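Local structure of alpha-pyrone synthesis polyketide synthase-like Pks18 (Mycobacterium tuberculosis, 1TED) at residues A[135-140]-A[195-200]. The protein probably extends medium- and long-chain aliphatic acyl-CoA starters with malonyl-CoA to make tri- and tetraketide alpha-pyrones, acting as a homodimeric type III polyketide synthase. Residues are numbered along the deposited sequence; the frame is centred on the assembly and turned at random.
Sequences IGLLVL and MKALVV
Leu140 and Val200 close the tight end of this parallel strand pair: CD2 of Leu140 lies 3.6 Å from CG1 of Val200. Two residues earlier in each strand, on the same face, Leu138 and Leu198 run alongside each other, CD1 of Leu138 3.9 Å from CD2 of Leu198. CG of Leu138 stands anti to the backbone N (chi1 160°), and CD1 touches both Leu198 and CG2 of Val200. Helix 151-159 covers this face. Between the strands, Leu198 N gives a nearly straight bond to Leu137 O (2.7 Å, 175° at the hydrogen), and Leu198 O receives Val139 N at 2.8 Å. Strands 135-142 and 196-204 are neighbours in the mixed sheet of the N-terminal half of the thiolase fold; the chain between them runs through helix 151-159, strand 166-171, which pairs with the other edge of 135-142, and helix 177-191. That last helix packs on the opposite face, where Leu137 CB meets Ala197 CB at 4.0 Å. The start of the pair is looser, and Met195 and Lys196 are partly open to solvent. There the bond from Gly136 N to Lys196 O is bent (137°), and Met195 brings CE to 3.9 Å from Gly136 CA.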
# COMPACT_ATOMS: atom_id res chain seq x y z
N ILE A 135 5.74 14.56 13.77
CA ILE A 135 5.73 13.54 12.73
C ILE A 135 4.33 12.96 12.61
O ILE A 135 3.95 12.10 13.39
CB ILE A 135 6.70 12.41 13.08
CG1 ILE A 135 8.11 13.00 13.23
CG2 ILE A 135 6.66 11.34 12.02
CD1 ILE A 135 9.17 11.97 13.56
N GLY A 136 3.57 13.44 11.62
CA GLY A 136 2.20 12.97 11.43
C GLY A 136 1.92 11.86 10.43
O GLY A 136 0.77 11.39 10.34
N LEU A 137 2.92 11.42 9.68
CA LEU A 137 2.71 10.36 8.69
C LEU A 137 3.93 9.45 8.55
O LEU A 137 5.08 9.91 8.55
CB LEU A 137 2.37 10.96 7.32
CG LEU A 137 2.18 10.05 6.10
CD1 LEU A 137 1.01 9.10 6.33
CD2 LEU A 137 1.91 10.90 4.87
N LEU A 138 3.66 8.17 8.43
CA LEU A 138 4.70 7.17 8.27
C LEU A 138 4.31 6.32 7.07
O LEU A 138 3.28 5.63 7.10
CB LEU A 138 4.78 6.28 9.51
CG LEU A 138 5.45 4.92 9.33
CD1 LEU A 138 6.87 5.10 8.84
CD2 LEU A 138 5.46 4.19 10.65
N VAL A 139 5.10 6.37 6.00
CA VAL A 139 4.81 5.57 4.82
C VAL A 139 5.82 4.44 4.73
O VAL A 139 7.04 4.67 4.74
CB VAL A 139 4.84 6.40 3.52
CG1 VAL A 139 4.44 5.53 2.33
CG2 VAL A 139 3.91 7.58 3.63
N LEU A 140 5.32 3.22 4.66
CA LEU A 140 6.19 2.06 4.59
C LEU A 140 5.97 1.33 3.27
O LEU A 140 4.85 0.94 2.94
CB LEU A 140 5.88 1.14 5.77
CG LEU A 140 6.79 -0.04 6.11
CD1 LEU A 140 6.63 -1.14 5.07
CD2 LEU A 140 8.23 0.44 6.22
N MET A 195 3.61 19.82 9.84
CA MET A 195 4.03 18.47 10.16
C MET A 195 5.12 17.90 9.27
O MET A 195 5.50 18.50 8.26
CB MET A 195 2.81 17.57 10.12
CG MET A 195 1.63 18.14 10.91
SD MET A 195 1.94 18.15 12.69
CE MET A 195 1.49 16.44 13.09
N LYS A 196 5.64 16.75 9.67
CA LYS A 196 6.67 16.06 8.91
C LYS A 196 6.18 14.66 8.64
O LYS A 196 5.28 14.15 9.32
CB LYS A 196 7.98 15.98 9.70
CG LYS A 196 8.42 17.30 10.32
CD LYS A 196 8.69 18.36 9.28
CE LYS A 196 8.83 19.72 9.94
NZ LYS A 196 9.03 20.79 8.94
N ALA A 197 6.79 14.03 7.64
CA ALA A 197 6.42 12.68 7.28
C ALA A 197 7.68 11.84 7.22
O ALA A 197 8.76 12.33 6.83
CB ALA A 197 5.72 12.67 5.93
N LEU A 198 7.54 10.58 7.64
CA LEU A 198 8.64 9.63 7.64
C LEU A 198 8.35 8.57 6.59
O LEU A 198 7.28 7.94 6.61
CB LEU A 198 8.79 8.97 9.02
CG LEU A 198 9.81 7.83 9.14
CD1 LEU A 198 11.22 8.38 8.99
CD2 LEU A 198 9.69 7.15 10.49
N VAL A 199 9.28 8.41 5.65
CA VAL A 199 9.15 7.41 4.59
C VAL A 199 10.18 6.32 4.79
O VAL A 199 11.37 6.59 4.99
CB VAL A 199 9.32 8.05 3.19
CG1 VAL A 199 9.25 6.98 2.11
CG2 VAL A 199 8.23 9.05 2.95
N VAL A 200 9.74 5.07 4.75
CA VAL A 200 10.64 3.95 4.97
C VAL A 200 10.46 2.87 3.92
O VAL A 200 9.37 2.33 3.73
CB VAL A 200 10.42 3.35 6.40
CG1 VAL A 200 11.35 2.19 6.65
CG2 VAL A 200 10.65 4.42 7.46